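PDB 4HWV: pectate lyase/Amb allergen from Acidovorax citrulli, which probably cleaves pectate, a plant cell-wall polysaccharide, as a secreted calcium-binding lyase of polysaccharide lyase family 1. Local coordinates for residues 293-298 against 327-332; 401-406 against 446-451; 113-118 against 145-150; 354-359 against 387-392. All blocks are in the same frame, centred on the assembly; numbering follows the deposited sequence.

Along the chain the order is interaction 3, interaction 1, interaction 4, interaction 2, each closing before the next opens. Interactions 1 and 4 are rungs of the right-handed parallel beta-helix: their centres lie about 20 Å apart, and strands 330-332 and 345-356 are neighbours, joined where His-330 and the backbone of Phe-331 meet Glu-354. Interaction 2, with its centre about 28 Å from each of these two, joins surface segments that leave strand 399-401 and helix 438-445. Interaction 3 belongs to the helices around helix 143-159, its centre about 39 Å from that of interaction 1 and across the chain's centre from it. Successive coils stack into a rod, with loops and helices packed around it.

Interaction 1 of 4, residues 293-298 against 327-332; sequences SNNHFH and HGNHFQ
The rings of His-296 and His-330 lie side by side with planes 12° apart, displaced so that little of one ring covers the other. His-298 CD2 sits over one face of the His-296 ring, and Gln-332 CB lies 3.7 Å above the plane of the His-330 ring. At the edge of His-296, NE2 donates in the ring plane to Gln-332 OE1 over 2.8 Å; Gln-332, extended with CG anti to the backbone N (chi1 -179°), stands out from its strand to reach the imidazole. Phe-297 and Phe-331 repeat the offset alignment on the other side of the sheet, Phe-297 CD2 touching Phe-331 CE1 at 3.6 Å, while Asn-329 CB meets the Phe-297 ring at its edge.

At the turn, the amides of Asn-295 and Asn-329 lie alongside with planes 5° apart, as in the asparagine rows at turns of parallel beta-helices. Asn-329 OD1 takes two bonds, from Asn-295 N at 2.9 Å and Asn-295 ND2 at 3.0 Å, arriving from opposite faces of its plane; Asn-295 OD1 itself accepts from Asn-242 N. Just before the turn, Ser-293 CB lies over one face of the His-327 ring, whose NE2 bonds to Thr-24.

Parallel strands 296-298 and 330-332 run 4.8 Å apart, tied by Gln-332 N to Phe-297 O. Strand 243-245 flanks the first and strand 345-356 the second, Phe-304 meets Phe-297 edge-to-face, and helix 470-477 packs on His-330.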
# COMPACT_ATOMS: atom_id res chain seq x y z
N SER A 293 -7.17 23.54 2.84
CA SER A 293 -6.08 24.14 3.61
C SER A 293 -5.39 23.09 4.48
O SER A 293 -6.05 22.22 5.07
CB SER A 293 -6.62 25.27 4.49
OG SER A 293 -7.71 24.82 5.29
N ASN A 294 -4.07 23.18 4.56
CA ASN A 294 -3.31 22.42 5.55
C ASN A 294 -3.49 20.91 5.44
O ASN A 294 -3.44 20.21 6.45
CB ASN A 294 -3.68 22.88 6.97
CG ASN A 294 -3.63 24.39 7.11
OD1 ASN A 294 -2.62 25.01 6.78
ND2 ASN A 294 -4.74 24.99 7.59
N ASN A 295 -3.71 20.42 4.22
CA ASN A 295 -3.86 18.97 3.99
C ASN A 295 -2.56 18.36 3.48
O ASN A 295 -1.70 19.07 2.96
CB ASN A 295 -4.94 18.68 2.94
CG ASN A 295 -6.29 19.26 3.29
OD1 ASN A 295 -7.00 18.73 4.15
ND2 ASN A 295 -6.66 20.34 2.63
N HIS A 296 -2.44 17.04 3.64
CA HIS A 296 -1.35 16.28 3.05
C HIS A 296 -1.95 15.37 1.97
O HIS A 296 -2.69 14.44 2.29
CB HIS A 296 -0.68 15.43 4.13
CG HIS A 296 0.49 14.63 3.64
ND1 HIS A 296 1.02 13.60 4.37
CD2 HIS A 296 1.24 14.72 2.51
CE1 HIS A 296 2.06 13.09 3.73
NE2 HIS A 296 2.21 13.76 2.59
N PHE A 297 -1.66 15.66 0.71
CA PHE A 297 -2.12 14.84 -0.41
C PHE A 297 -0.92 14.10 -0.93
O PHE A 297 0.09 14.72 -1.25
CB PHE A 297 -2.64 15.72 -1.56
CG PHE A 297 -3.77 16.64 -1.19
CD1 PHE A 297 -5.09 16.20 -1.23
CD2 PHE A 297 -3.54 17.96 -0.84
CE1 PHE A 297 -6.15 17.05 -0.92
CE2 PHE A 297 -4.59 18.83 -0.52
CZ PHE A 297 -5.90 18.37 -0.57
N HIS A 298 -0.99 12.77 -1.04
CA HIS A 298 0.18 12.04 -1.50
C HIS A 298 -0.16 10.79 -2.27
O HIS A 298 -1.19 10.16 -2.02
CB HIS A 298 1.17 11.74 -0.35
CG HIS A 298 0.68 10.78 0.70
ND1 HIS A 298 0.90 9.42 0.63
CD2 HIS A 298 0.02 10.99 1.88
CE1 HIS A 298 0.40 8.83 1.70
NE2 HIS A 298 -0.14 9.76 2.47
N HIS A 327 -4.30 26.31 0.09
CA HIS A 327 -3.14 26.86 0.77
C HIS A 327 -2.64 25.97 1.89
O HIS A 327 -3.43 25.29 2.56
CB HIS A 327 -3.37 28.32 1.26
CG HIS A 327 -4.29 28.46 2.43
ND1 HIS A 327 -3.85 28.36 3.74
CD2 HIS A 327 -5.61 28.75 2.50
CE1 HIS A 327 -4.86 28.59 4.56
NE2 HIS A 327 -5.94 28.82 3.83
N GLY A 328 -1.33 26.00 2.09
CA GLY A 328 -0.71 25.27 3.18
C GLY A 328 -0.68 23.77 2.99
O GLY A 328 -0.45 23.02 3.93
N ASN A 329 -0.93 23.31 1.76
CA ASN A 329 -0.97 21.87 1.52
C ASN A 329 0.38 21.32 1.13
O ASN A 329 1.23 22.03 0.56
CB ASN A 329 -1.98 21.54 0.41
CG ASN A 329 -3.38 22.05 0.71
OD1 ASN A 329 -4.06 21.54 1.60
ND2 ASN A 329 -3.82 23.07 -0.03
N HIS A 330 0.58 20.04 1.45
CA HIS A 330 1.71 19.26 0.96
C HIS A 330 1.18 18.41 -0.19
O HIS A 330 0.32 17.56 0.00
CB HIS A 330 2.23 18.38 2.10
CG HIS A 330 3.56 17.75 1.83
ND1 HIS A 330 4.13 16.87 2.73
CD2 HIS A 330 4.46 17.90 0.82
CE1 HIS A 330 5.31 16.48 2.27
NE2 HIS A 330 5.53 17.09 1.11
N PHE A 331 1.68 18.69 -1.40
CA PHE A 331 1.32 17.96 -2.62
C PHE A 331 2.50 17.04 -2.93
O PHE A 331 3.45 17.46 -3.60
CB PHE A 331 1.12 18.93 -3.78
CG PHE A 331 -0.02 19.92 -3.62
CD1 PHE A 331 -1.32 19.51 -3.24
CD2 PHE A 331 0.19 21.25 -3.92
CE1 PHE A 331 -2.35 20.45 -3.15
CE2 PHE A 331 -0.84 22.19 -3.84
CZ PHE A 331 -2.11 21.79 -3.48
N GLN A 332 2.46 15.81 -2.43
CA GLN A 332 3.62 14.92 -2.47
C GLN A 332 3.37 13.70 -3.34
O GLN A 332 2.34 13.04 -3.20
CB GLN A 332 3.96 14.47 -1.04
CG GLN A 332 5.18 13.56 -0.95
CD GLN A 332 5.51 13.15 0.46
OE1 GLN A 332 4.67 13.16 1.35
NE2 GLN A 332 6.76 12.76 0.68
O HOH W 1 -0.05 24.12 6.40

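Interaction 2 of 4, residues 401-406 against 446-451; sequences ARISAA and SALAAA
An ST turn at the C-terminal end of helix 438-445 supplies one half of this contact, and Ile-403, in the link from strand 399-401 to helix 405-414, supplies the other. In the turn Ser-446 OG accepts from Leu-448 N at 3.0 Å, with an N-H...O angle of 158°. That bond helps fix the serine side chain, and the CD1 methyl of Ile-403 rests 3.7 Å from the same Ser-446 OG. Next to it, at the end of strand 399-401, Ala-401 CB meets Ser-446 CB at 3.7 Å, methyl against methylene.

Ile-403 divides its two branches between neighbours. With CG1 anti to the carbonyl carbon (chi1 -55°), the longer branch carries CD1 to Ser-446 and on to Ala-449, where it approaches the backbone N and touches CB. The shorter branch goes the other way: CG2 packs on Leu-448 CB at 3.9 Å. The two side chains pass alongside each other, running opposite ways.

Residues 446-449 form a type I beta turn, which brings Leu-448 and Ala-449 to face the same isoleucine. Helix 405-414 starts on the opposing segment. Ser-404 is its N-cap, with a weak bond from Ala-406 N to Ser-404 OG, and Leu-448 CD1 lies 3.7 Å from Ala-405 N in the first turn and 4.1 Å from Ala-405 CB. Strand 369-371 lies alongside, its Leu-371 touching both Ile-403 and Ala-449, while Ser-445 OG bonds to Ala-401 N.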
# COMPACT_ATOMS: atom_id res chain seq x y z
N ALA A 401 -0.61 25.19 -20.02
CA ALA A 401 -1.91 25.72 -20.41
C ALA A 401 -2.59 24.80 -21.41
O ALA A 401 -1.93 24.16 -22.22
CB ALA A 401 -1.76 27.10 -21.00
N ARG A 402 -3.92 24.73 -21.32
CA ARG A 402 -4.75 23.96 -22.23
C ARG A 402 -5.96 24.81 -22.60
O ARG A 402 -6.99 24.79 -21.89
CB ARG A 402 -5.20 22.65 -21.57
CG ARG A 402 -4.07 21.72 -21.21
CD ARG A 402 -3.42 21.18 -22.46
NE ARG A 402 -2.39 20.19 -22.16
CZ ARG A 402 -1.08 20.44 -22.12
NH1 ARG A 402 -0.60 21.67 -22.31
NH2 ARG A 402 -0.22 19.46 -21.87
N ILE A 403 -5.85 25.58 -23.68
CA ILE A 403 -6.86 26.58 -24.03
C ILE A 403 -7.20 26.48 -25.51
O ILE A 403 -6.30 26.26 -26.35
CB ILE A 403 -6.36 28.04 -23.77
CG1 ILE A 403 -5.87 28.25 -22.34
CG2 ILE A 403 -7.45 29.09 -24.14
CD1 ILE A 403 -4.99 29.47 -22.20
N SER A 404 -8.48 26.68 -25.81
CA SER A 404 -9.02 26.73 -27.18
C SER A 404 -9.79 28.04 -27.39
O SER A 404 -10.71 28.33 -26.64
CB SER A 404 -10.01 25.57 -27.38
OG SER A 404 -10.85 25.78 -28.52
N ALA A 405 -9.45 28.79 -28.44
CA ALA A 405 -10.14 30.05 -28.73
C ALA A 405 -11.58 29.88 -29.15
O ALA A 405 -12.41 30.76 -28.90
CB ALA A 405 -9.40 30.82 -29.81
N ALA A 406 -11.92 28.76 -29.77
CA ALA A 406 -13.31 28.60 -30.21
C ALA A 406 -14.23 28.51 -29.00
O ALA A 406 -15.31 29.12 -28.96
CB ALA A 406 -13.44 27.36 -31.10
N SER A 446 0.75 28.41 -24.15
CA SER A 446 -0.35 28.90 -24.98
C SER A 446 -0.30 30.40 -25.10
O SER A 446 -0.32 31.11 -24.10
CB SER A 446 -1.71 28.53 -24.39
OG SER A 446 -2.75 29.10 -25.18
N ALA A 447 -0.29 30.88 -26.34
CA ALA A 447 -0.39 32.30 -26.62
C ALA A 447 -1.80 32.85 -26.41
O ALA A 447 -2.04 34.04 -26.65
CB ALA A 447 0.06 32.57 -28.05
N LEU A 448 -2.74 32.01 -25.98
CA LEU A 448 -4.11 32.46 -25.79
C LEU A 448 -4.38 32.90 -24.36
O LEU A 448 -5.45 33.42 -24.07
CB LEU A 448 -5.11 31.37 -26.21
CG LEU A 448 -4.95 30.94 -27.67
CD1 LEU A 448 -5.95 29.85 -27.92
CD2 LEU A 448 -5.13 32.09 -28.66
N ALA A 449 -3.43 32.65 -23.46
CA ALA A 449 -3.54 33.09 -22.07
C ALA A 449 -3.50 34.63 -22.03
O ALA A 449 -2.70 35.24 -22.72
CB ALA A 449 -2.41 32.50 -21.25
N ALA A 450 -4.38 35.24 -21.23
CA ALA A 450 -4.56 36.70 -21.24
C ALA A 450 -4.18 37.32 -19.90
O ALA A 450 -3.96 36.61 -18.93
CB ALA A 450 -5.99 37.04 -21.57
N ALA A 451 -4.12 38.64 -19.86
CA ALA A 451 -3.72 39.34 -18.64
C ALA A 451 -4.74 39.12 -17.52
O ALA A 451 -5.94 39.26 -17.71
CB ALA A 451 -3.55 40.84 -18.92

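Interaction 3 of 4, residues 113-118 against 145-150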
# COMPACT_ATOMS: atom_id res chain seq x y z
N HIS A 113 -26.98 -10.98 -17.25
CA HIS A 113 -25.97 -11.34 -18.25
C HIS A 113 -25.29 -12.68 -18.01
O HIS A 113 -24.52 -13.14 -18.84
CB HIS A 113 -24.96 -10.21 -18.39
CG HIS A 113 -25.59 -8.93 -18.80
ND1 HIS A 113 -26.12 -8.73 -20.05
CD2 HIS A 113 -25.85 -7.80 -18.09
CE1 HIS A 113 -26.64 -7.52 -20.12
NE2 HIS A 113 -26.50 -6.94 -18.94
N GLY A 114 -25.60 -13.33 -16.90
CA GLY A 114 -25.21 -14.71 -16.68
C GLY A 114 -23.77 -14.95 -16.28
O GLY A 114 -23.31 -16.08 -16.30
N TYR A 115 -23.03 -13.90 -15.93
CA TYR A 115 -21.64 -14.09 -15.50
C TYR A 115 -21.54 -14.77 -14.14
O TYR A 115 -22.13 -14.31 -13.17
CB TYR A 115 -20.87 -12.76 -15.51
CG TYR A 115 -20.50 -12.42 -16.94
CD1 TYR A 115 -19.42 -13.04 -17.56
CD2 TYR A 115 -21.26 -11.50 -17.68
CE1 TYR A 115 -19.10 -12.77 -18.86
CE2 TYR A 115 -20.95 -11.24 -19.00
CZ TYR A 115 -19.87 -11.87 -19.58
OH TYR A 115 -19.56 -11.60 -20.89
N ALA A 116 -20.79 -15.87 -14.10
CA ALA A 116 -20.67 -16.69 -12.89
C ALA A 116 -19.48 -16.28 -12.03
O ALA A 116 -19.35 -16.75 -10.91
CB ALA A 116 -20.55 -18.16 -13.26
N SER A 117 -18.64 -15.39 -12.56
CA SER A 117 -17.47 -14.91 -11.83
C SER A 117 -16.97 -13.61 -12.43
O SER A 117 -17.19 -13.33 -13.62
CB SER A 117 -16.34 -15.94 -11.88
OG SER A 117 -15.84 -16.08 -13.20
N GLN A 118 -16.26 -12.84 -11.61
CA GLN A 118 -15.50 -11.71 -12.10
C GLN A 118 -14.45 -12.18 -13.12
O GLN A 118 -14.23 -11.53 -14.14
CB GLN A 118 -14.86 -10.96 -10.92
CG GLN A 118 -13.68 -10.05 -11.26
CD GLN A 118 -14.05 -8.80 -12.02
OE1 GLN A 118 -15.09 -8.73 -12.69
NE2 GLN A 118 -13.20 -7.79 -11.93
N GLU A 145 -19.67 -5.27 -21.61
CA GLU A 145 -19.75 -3.90 -21.11
C GLU A 145 -21.00 -3.66 -20.28
O GLU A 145 -20.95 -3.03 -19.23
CB GLU A 145 -19.62 -2.89 -22.26
CG GLU A 145 -19.99 -1.45 -21.87
CD GLU A 145 -19.06 -0.82 -20.82
OE1 GLU A 145 -17.98 -1.39 -20.47
OE2 GLU A 145 -19.41 0.29 -20.36
N ASP A 146 -22.14 -4.17 -20.73
CA ASP A 146 -23.37 -4.03 -19.96
C ASP A 146 -23.25 -4.76 -18.62
O ASP A 146 -23.77 -4.30 -17.59
CB ASP A 146 -24.57 -4.53 -20.77
CG ASP A 146 -24.88 -3.63 -21.95
OD1 ASP A 146 -24.59 -2.43 -21.88
OD2 ASP A 146 -25.44 -4.13 -22.94
N ALA A 147 -22.58 -5.91 -18.62
CA ALA A 147 -22.37 -6.63 -17.37
C ALA A 147 -21.43 -5.86 -16.43
O ALA A 147 -21.72 -5.72 -15.23
CB ALA A 147 -21.86 -8.03 -17.63
N ARG A 148 -20.33 -5.32 -16.97
CA ARG A 148 -19.46 -4.46 -16.18
C ARG A 148 -20.25 -3.30 -15.60
O ARG A 148 -20.13 -2.99 -14.41
CB ARG A 148 -18.29 -3.92 -17.01
CG ARG A 148 -17.33 -3.08 -16.18
CD ARG A 148 -16.54 -2.07 -17.04
NE ARG A 148 -17.44 -1.11 -17.66
CZ ARG A 148 -18.00 -0.08 -17.02
NH1 ARG A 148 -17.69 0.17 -15.74
NH2 ARG A 148 -18.85 0.69 -17.66
N ALA A 149 -21.06 -2.65 -16.44
CA ALA A 149 -21.82 -1.49 -15.98
C ALA A 149 -22.77 -1.86 -14.84
O ALA A 149 -22.96 -1.07 -13.91
CB ALA A 149 -22.58 -0.84 -17.14
N CYS A 150 -23.37 -3.05 -14.89
CA CYS A 150 -24.22 -3.54 -13.79
C CYS A 150 -23.45 -3.61 -12.49
O CYS A 150 -23.93 -3.19 -11.45
CB CYS A 150 -24.74 -4.95 -14.09
SG CYS A 150 -26.09 -5.05 -15.27
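Ala-147 is met by two aromatic side chains, and there the packing is close. Its CB meets the Tyr-115 ring at CD2, 3.5 Å away, and at CE2, 3.6 Å away. From the other aromatic, His-113 CB approaches Ala-147 CB to 3.9 Å, and His-113 CD2 comes within 3.7 Å of Ala-147 CA. The imidazole lies against the helix backbone, one face over Ala-147 N; CG stands anti to the carbonyl carbon (chi1 -59°), which swings the ring onto that surface. Tyr-115 is buried and its OH bonds to Asp-124, so the phenol is held at its far end as well.

Helix 143-159 presents one side to the loop that links helix 108-111 to helix 118-129, offering Asp-146 and Ala-147, and Cys-150 one turn later. Cys-150 SG sits in the plane of the His-113 ring, at its edge, 3.9 Å from His-113 CD2, and its disulfide to Cys-108 ties this helix covalently to the start of helix 108-111. Leu-121 of helix 118-129 touches both Tyr-115 and Ala-147.

On the more open side the polar ends do not meet. His-113 NE2 has Asp-146 CB as its near neighbour at 3.6 Å, but the carboxylate turns aside, leaving Asp-146 OD2 5.0 Å from that nitrogen, and the ring and carboxylate planes differ by 34°. Both residues are partly exposed. Farther along the loop, the O atom of the exposed Ala-116 is hydrogen-bonded to His-259 NE2 of the second subunit.

Interaction 4 of 4, residues 354-359 against 387-392; sequences ENTRDA and AGPDRP
Two backbone bonds straddle Thr-356 in parallel register with Ala-387: Ala-387 N donates to Asn-355 O at 3.0 Å, and Arg-357 N donates to Ala-387 O at 2.9 Å. The Thr-356 and Ala-387 side chains lie on the same side of the sheet, and Ala-387 CB is 3.8 Å from Thr-356 OG1. That hydroxyl oxygen, anti to the backbone N (chi1 180°), also closes an ST turn by accepting from Asp-358 N at 3.0 Å, bending the chain as it leaves the strand.

Past the bridge the two chains meet through side chains. Asp-358 CB packs on Pro-389 CD at 3.6 Å, the aspartate and the proline crossing at about a right angle. The two arginines stack flat: the guanidinium centres of Arg-357 and Arg-391 are 3.7 Å apart, with planes at 16°. Arg-391 NH2 sits over the centre of the Arg-357 group, and Arg-357 NH1 over that of Arg-391. A bend at chi3 (64°) turns the Arg-357 group into this position, while Arg-391 reaches it extended from CG to NE. Two like charges so close probably cost energy, offset in part by Asp-397, which makes a salt bridge with Arg-391 NH1 and also touches Arg-357.

This is the fraying end of a beta-helix rung, where strands 345-356 and 376-387 part into loops. On the far side of strand 345-356, Glu-354 bonds to His-330 and to the backbone of Phe-331.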
# COMPACT_ATOMS: atom_id res chain seq x y z
N GLU A 354 6.22 18.29 -3.80
CA GLU A 354 7.39 17.46 -3.59
C GLU A 354 7.26 16.16 -4.38
O GLU A 354 6.34 15.37 -4.12
CB GLU A 354 7.57 17.16 -2.10
CG GLU A 354 8.81 16.31 -1.79
CD GLU A 354 8.97 15.95 -0.32
OE1 GLU A 354 8.03 16.19 0.48
OE2 GLU A 354 10.04 15.42 0.04
N ASN A 355 8.16 15.95 -5.33
CA ASN A 355 8.09 14.74 -6.16
C ASN A 355 9.41 14.58 -6.91
O ASN A 355 10.35 15.38 -6.72
CB ASN A 355 6.91 14.82 -7.15
CG ASN A 355 6.39 13.43 -7.58
OD1 ASN A 355 7.06 12.42 -7.35
ND2 ASN A 355 5.23 13.39 -8.23
N THR A 356 9.47 13.56 -7.74
CA THR A 356 10.56 13.38 -8.68
C THR A 356 9.99 13.12 -10.07
O THR A 356 8.88 12.62 -10.20
CB THR A 356 11.47 12.22 -8.27
OG1 THR A 356 12.52 12.09 -9.24
CG2 THR A 356 10.70 10.90 -8.18
N ARG A 357 10.78 13.44 -11.09
CA ARG A 357 10.42 13.10 -12.46
C ARG A 357 10.90 11.71 -12.85
O ARG A 357 10.60 11.25 -13.95
CB ARG A 357 10.99 14.14 -13.44
CG ARG A 357 10.31 15.52 -13.31
CD ARG A 357 10.74 16.49 -14.41
NE ARG A 357 10.33 16.02 -15.74
CZ ARG A 357 11.15 15.47 -16.62
NH1 ARG A 357 12.45 15.33 -16.35
NH2 ARG A 357 10.68 15.05 -17.79
N ASP A 358 11.67 11.06 -11.98
CA ASP A 358 12.21 9.73 -12.24
C ASP A 358 11.10 8.79 -12.72
O ASP A 358 10.14 8.56 -12.00
CB ASP A 358 12.85 9.19 -10.96
CG ASP A 358 13.62 7.88 -11.17
OD1 ASP A 358 13.26 7.08 -12.05
OD2 ASP A 358 14.60 7.66 -10.42
N ALA A 359 11.24 8.26 -13.93
CA ALA A 359 10.16 7.52 -14.58
C ALA A 359 9.88 6.19 -13.87
O ALA A 359 8.85 5.55 -14.12
CB ALA A 359 10.47 7.28 -16.05
N ALA A 387 12.78 16.51 -8.02
CA ALA A 387 14.01 15.81 -8.35
C ALA A 387 13.92 15.13 -9.71
O ALA A 387 12.91 15.20 -10.39
CB ALA A 387 14.32 14.78 -7.26
N GLY A 388 15.00 14.47 -10.10
CA GLY A 388 14.98 13.72 -11.34
C GLY A 388 16.41 13.41 -11.75
O GLY A 388 17.27 14.29 -11.71
N PRO A 389 16.67 12.15 -12.14
CA PRO A 389 18.02 11.75 -12.49
C PRO A 389 18.43 12.23 -13.88
O PRO A 389 19.62 12.21 -14.18
CB PRO A 389 17.93 10.22 -12.49
CG PRO A 389 16.51 9.95 -12.87
CD PRO A 389 15.73 11.01 -12.16
N ASP A 390 17.49 12.67 -14.71
CA ASP A 390 17.84 12.92 -16.12
C ASP A 390 18.30 14.35 -16.42
O ASP A 390 19.29 14.56 -17.12
CB ASP A 390 16.69 12.53 -17.04
N ARG A 391 17.57 15.32 -15.89
CA ARG A 391 17.85 16.73 -16.17
C ARG A 391 17.22 17.57 -15.07
O ARG A 391 16.28 17.12 -14.41
CB ARG A 391 17.24 17.13 -17.52
CG ARG A 391 15.71 17.13 -17.54
CD ARG A 391 15.18 18.08 -18.60
NE ARG A 391 13.77 17.88 -18.89
CZ ARG A 391 12.77 18.43 -18.19
NH1 ARG A 391 13.04 19.21 -17.14
NH2 ARG A 391 11.51 18.21 -18.54
N PRO A 392 17.71 18.80 -14.87
CA PRO A 392 17.04 19.66 -13.88
C PRO A 392 15.59 19.98 -14.27
O PRO A 392 15.28 20.19 -15.44
CB PRO A 392 17.87 20.95 -13.91
CG PRO A 392 19.18 20.57 -14.53
CD PRO A 392 18.91 19.42 -15.46